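Local coordinates for protein aminotransferase (Bacillus subtilis, PDB 6L1O) that is a pyridoxal-phosphate-dependent class I aminotransferase from the operon that makes the dipeptide antibiotic bacilysin, at residues Ala98-Gly103 / Gln259-Phe264; Tyr108-Cys113 / Glu255-Ala260. All coordinates share one frame; numbering follows the deposited sequence.

Both contacts are buried and both depend on helix 255-266, which meets strand 97-100 in contact 1 and helix 103-114 in contact 2. Because that strand and helix follow each other in the chain, the two contacts are neighbours, their centres about 7 Å apart, and they touch where Val261 CG2 meets Leu110 CD2. Their chemistry differs in detail. Contact 1 sets a valine methyl against an aromatic ring and an alanine, and its strand leads through glycines to the start of helix 103-114, where Gly103 N bonds the cofactor phosphate. Contact 2 joins aliphatic groups and a cysteine between two helices, farther from the cofactor. Both reach the second subunit.

Contact 1. Residues Ala98-Gly103 / Gln259-Phe264; sequences ALFGGG and QAVNEF. With PLP (pyridoxal-5'-phosphate), chain E.
Val261 CG1 is the methyl on which this contact turns, touching Phe100 CE1 at 3.7 Å and Ala98 CB at 3.8 Å. With CG1 anti to the backbone N (chi1 173°), the valine presents this branch to the strand. Phe100 and Val261 approach from opposite directions, the methyl meeting the ring obliquely near CE1 and CZ. The CB of Ala98 is directed toward the helix, and beyond the valine it reaches the amide of Asn262, whose OD1 lies 4.0 Å from Ala98 CB, a van der Waals approach rather than a polar one. The surfaces that meet are thus mainly apolar, although the two backbones remain well apart, the axes of strand 98-100 and helix 259-264 passing at 9.1 Å with an angle of 49° between their directions. Strand 97-100 lies at one border of the seven-stranded mixed sheet of the class I aminotransferase fold, paired there with strand 249-253 through backbone bonds of Ala98 and Phe100, while Leu99 faces away from helix 255-266 onto Leu75 and Ile79 of helix 73-87, and Leu99 O accepts a hydrogen bond from Gln265 NE2. After Phe100 the chain makes an inverse gamma turn centred on Gly101, and Gly102 takes the N-cap position of helix 103-114. Gly103 N then gives a hydrogen bond to PLP O2P (2.7 Å, 150°), placing the phosphate of a cofactor also bound by Ser236, Ser238 and Arg247 at the N-terminal end of that helix, where the helix dipole would be expected to favour its negative charge. Gln259 NE2 bonds Glu263 OE2 at 2.7 Å, one turn further along; Glu263 packs on Ile9 and the buried Phe264 on Met137, both of the second subunit.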
# COMPACT_ATOMS: atom_id res chain seq x y z
N ALA B 98 7.60 -4.67 11.56
CA ALA B 98 6.93 -4.78 10.30
C ALA B 98 7.03 -3.45 9.55
O ALA B 98 6.99 -2.41 10.19
CB ALA B 98 5.48 -5.16 10.47
N LEU B 99 7.13 -3.53 8.22
CA LEU B 99 7.22 -2.35 7.33
C LEU B 99 5.90 -2.01 6.70
O LEU B 99 5.10 -2.89 6.37
CB LEU B 99 8.23 -2.63 6.20
CG LEU B 99 9.53 -3.31 6.60
CD1 LEU B 99 10.45 -3.49 5.41
CD2 LEU B 99 10.20 -2.48 7.64
N PHE B 100 5.71 -0.72 6.45
CA PHE B 100 4.49 -0.21 5.85
C PHE B 100 4.83 0.82 4.76
O PHE B 100 5.83 1.50 4.85
CB PHE B 100 3.68 0.55 6.91
CG PHE B 100 3.11 -0.30 8.00
CD1 PHE B 100 2.28 -1.37 7.69
CD2 PHE B 100 3.41 -0.06 9.31
CE1 PHE B 100 1.74 -2.14 8.71
CE2 PHE B 100 2.89 -0.85 10.32
CZ PHE B 100 2.02 -1.88 10.01
N GLY B 101 3.95 0.97 3.78
CA GLY B 101 4.04 2.05 2.81
C GLY B 101 3.48 3.35 3.37
O GLY B 101 2.47 3.86 2.85
N GLY B 102 4.09 3.83 4.45
CA GLY B 102 3.68 5.07 5.13
C GLY B 102 2.77 4.82 6.32
O GLY B 102 2.11 3.79 6.42
N GLY B 103 2.79 5.74 7.26
CA GLY B 103 1.98 5.61 8.50
C GLY B 103 0.51 5.43 8.22
O GLY B 103 -0.16 4.70 8.89
N GLN B 259 2.99 -10.42 13.98
CA GLN B 259 2.63 -11.62 13.22
C GLN B 259 1.33 -11.45 12.46
O GLN B 259 1.22 -11.85 11.32
CB GLN B 259 2.54 -12.82 14.16
CG GLN B 259 2.30 -14.14 13.45
CD GLN B 259 1.82 -15.23 14.42
OE1 GLN B 259 1.98 -15.12 15.64
NE2 GLN B 259 1.19 -16.27 13.88
N ALA B 260 0.32 -10.85 13.10
CA ALA B 260 -0.96 -10.60 12.44
C ALA B 260 -0.78 -9.64 11.27
O ALA B 260 -1.31 -9.86 10.18
CB ALA B 260 -1.95 -10.05 13.42
N VAL B 261 0.02 -8.58 11.48
CA VAL B 261 0.37 -7.66 10.40
C VAL B 261 0.98 -8.37 9.24
O VAL B 261 0.58 -8.17 8.09
CB VAL B 261 1.35 -6.57 10.90
CG1 VAL B 261 1.84 -5.74 9.71
CG2 VAL B 261 0.67 -5.69 11.93
N ASN B 262 1.96 -9.22 9.52
CA ASN B 262 2.67 -9.95 8.52
C ASN B 262 1.77 -10.90 7.76
O ASN B 262 1.85 -11.01 6.56
CB ASN B 262 3.81 -10.74 9.15
CG ASN B 262 5.05 -9.90 9.44
OD1 ASN B 262 5.28 -8.84 8.86
ND2 ASN B 262 5.89 -10.45 10.28
N GLU B 263 0.84 -11.55 8.46
CA GLU B 263 -0.12 -12.39 7.79
C GLU B 263 -1.00 -11.64 6.79
O GLU B 263 -1.15 -12.04 5.65
CB GLU B 263 -0.92 -13.17 8.83
CG GLU B 263 -0.02 -14.29 9.46
CD GLU B 263 -0.57 -14.93 10.74
OE1 GLU B 263 -1.75 -14.75 11.06
OE2 GLU B 263 0.17 -15.61 11.46
N PHE B 264 -1.58 -10.53 7.23
CA PHE B 264 -2.36 -9.65 6.38
C PHE B 264 -1.59 -9.20 5.18
O PHE B 264 -1.97 -9.34 4.04
CB PHE B 264 -2.82 -8.41 7.18
CG PHE B 264 -3.78 -7.53 6.43
CD1 PHE B 264 -5.15 -7.59 6.64
CD2 PHE B 264 -3.30 -6.57 5.55
CE1 PHE B 264 -6.03 -6.77 5.91
CE2 PHE B 264 -4.16 -5.76 4.85
CZ PHE B 264 -5.51 -5.85 5.03
N1 PLP E . 0.34 10.33 12.46
C2 PLP E . 0.14 11.65 12.62
C2A PLP E . -0.64 12.19 13.78
C3 PLP E . 0.56 12.58 11.59
O3 PLP E . 0.36 13.90 11.65
C4 PLP E . 1.30 12.02 10.52
C4A PLP E . 1.39 12.94 9.32
C5 PLP E . 1.49 10.58 10.42
C6 PLP E . 1.01 9.79 11.45
C5A PLP E . 2.32 9.94 9.34
O4P PLP E . 1.84 10.05 8.07
P PLP E . 2.54 9.18 6.88
O1P PLP E . 1.42 8.44 6.25
O2P PLP E . 3.67 8.32 7.41
O3P PLP E . 3.12 10.22 5.97

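Contact 2. Residues Tyr108-Cys113 / Glu255-Ala260; sequences YVLTQC and EKIIQA
Leu110 and Ile257 supply the aliphatic half of this helix-to-helix contact: their side chains cross at about a right angle, and Leu110 CD2 meets Ile257 CG2 at 4.1 Å. In Ile257 the gamma methyl CG2 stands anti to the backbone N, which directs that branch to the leucine. The second apolar touch is between beta carbons, Cys113 CB and Ala260 CB lying 4.2 Å apart, and the small alanine lets the backbones close in to 6.1 Å between the CA atoms of these two residues. A sulfur contact completes the set. Chi1 of -71° turns Cys113 SG beside its own backbone N, and the sulfur comes to 3.5 Å from Ala260 O on the partner helix. Ahead of helix 255-266, Asn254 OD1 accepts a bond from Ile257 N. Across the dimer interface, Tyr108 OH is hydrogen-bonded to Tyr108 OH of the second subunit, and Ile3 of that subunit packs on Ile257. Helix 255-266, which follows strand 249-253 in the chain, lies against helix 103-114, which follows strand 97-100, and those two strands are neighbours in the large sheet.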
# COMPACT_ATOMS: atom_id res chain seq x y z
N TYR B 108 -4.20 1.66 8.71
CA TYR B 108 -5.26 0.84 8.10
C TYR B 108 -5.01 -0.65 8.41
O TYR B 108 -5.92 -1.35 8.85
CB TYR B 108 -5.35 1.07 6.60
CG TYR B 108 -6.22 0.07 5.91
CD1 TYR B 108 -7.61 0.20 5.95
CD2 TYR B 108 -5.68 -1.00 5.18
CE1 TYR B 108 -8.44 -0.70 5.34
CE2 TYR B 108 -6.53 -1.94 4.54
CZ TYR B 108 -7.91 -1.76 4.63
OH TYR B 108 -8.77 -2.61 4.04
N VAL B 109 -3.80 -1.10 8.17
CA VAL B 109 -3.43 -2.54 8.39
C VAL B 109 -3.62 -2.90 9.87
O VAL B 109 -4.18 -3.95 10.19
CB VAL B 109 -2.01 -2.82 7.91
CG1 VAL B 109 -1.54 -4.24 8.28
CG2 VAL B 109 -1.91 -2.58 6.41
N LEU B 110 -3.19 -2.02 10.76
CA LEU B 110 -3.23 -2.30 12.17
C LEU B 110 -4.65 -2.42 12.65
O LEU B 110 -4.96 -3.38 13.35
CB LEU B 110 -2.45 -1.27 12.99
CG LEU B 110 -0.92 -1.38 12.95
CD1 LEU B 110 -0.26 -0.09 13.47
CD2 LEU B 110 -0.44 -2.55 13.74
N THR B 111 -5.53 -1.54 12.20
CA THR B 111 -6.95 -1.66 12.56
C THR B 111 -7.66 -2.85 11.96
O THR B 111 -8.53 -3.44 12.61
CB THR B 111 -7.72 -0.36 12.26
OG1 THR B 111 -7.61 -0.03 10.86
CG2 THR B 111 -7.16 0.77 13.09
N GLN B 112 -7.34 -3.21 10.73
CA GLN B 112 -7.88 -4.42 10.15
C GLN B 112 -7.43 -5.67 10.90
O GLN B 112 -8.20 -6.65 11.02
CB GLN B 112 -7.52 -4.54 8.65
CG GLN B 112 -8.21 -3.50 7.77
CD GLN B 112 -9.68 -3.88 7.52
OE1 GLN B 112 -9.98 -5.05 7.27
NE2 GLN B 112 -10.55 -2.91 7.55
N CYS B 113 -6.21 -5.66 11.39
CA CYS B 113 -5.66 -6.78 12.18
C CYS B 113 -6.19 -6.91 13.61
O CYS B 113 -6.17 -8.01 14.18
CB CYS B 113 -4.16 -6.70 12.28
SG CYS B 113 -3.34 -7.05 10.76
N GLU B 255 5.17 -9.13 19.36
CA GLU B 255 5.41 -10.07 18.27
C GLU B 255 4.15 -10.73 17.72
O GLU B 255 4.15 -11.12 16.57
CB GLU B 255 6.46 -11.12 18.68
N LYS B 256 3.10 -10.86 18.52
CA LYS B 256 1.82 -11.34 18.09
C LYS B 256 1.05 -10.35 17.25
O LYS B 256 0.38 -10.73 16.31
CB LYS B 256 0.92 -11.85 19.29
N ILE B 257 1.17 -9.07 17.56
CA ILE B 257 0.65 -8.02 16.70
C ILE B 257 1.39 -8.02 15.38
O ILE B 257 0.77 -7.97 14.32
CB ILE B 257 0.73 -6.63 17.40
CG1 ILE B 257 -0.20 -6.58 18.60
CG2 ILE B 257 0.32 -5.47 16.47
CD1 ILE B 257 -0.07 -5.33 19.48
N ILE B 258 2.73 -8.06 15.45
CA ILE B 258 3.55 -8.06 14.27
C ILE B 258 3.23 -9.28 13.37
O ILE B 258 3.17 -9.18 12.17
CB ILE B 258 5.05 -7.97 14.63
CG1 ILE B 258 5.35 -6.67 15.39
CG2 ILE B 258 5.95 -8.13 13.42
CD1 ILE B 258 4.97 -5.42 14.60
N GLN B 259 2.99 -10.42 13.98
CA GLN B 259 2.63 -11.62 13.22
C GLN B 259 1.33 -11.45 12.46
O GLN B 259 1.22 -11.85 11.32
CB GLN B 259 2.54 -12.82 14.16
CG GLN B 259 2.30 -14.14 13.45
CD GLN B 259 1.82 -15.23 14.42
OE1 GLN B 259 1.98 -15.12 15.64
NE2 GLN B 259 1.19 -16.27 13.88
N ALA B 260 0.32 -10.85 13.10
CA ALA B 260 -0.96 -10.60 12.44
C ALA B 260 -0.78 -9.64 11.27
O ALA B 260 -1.31 -9.86 10.18
CB ALA B 260 -1.95 -10.05 13.42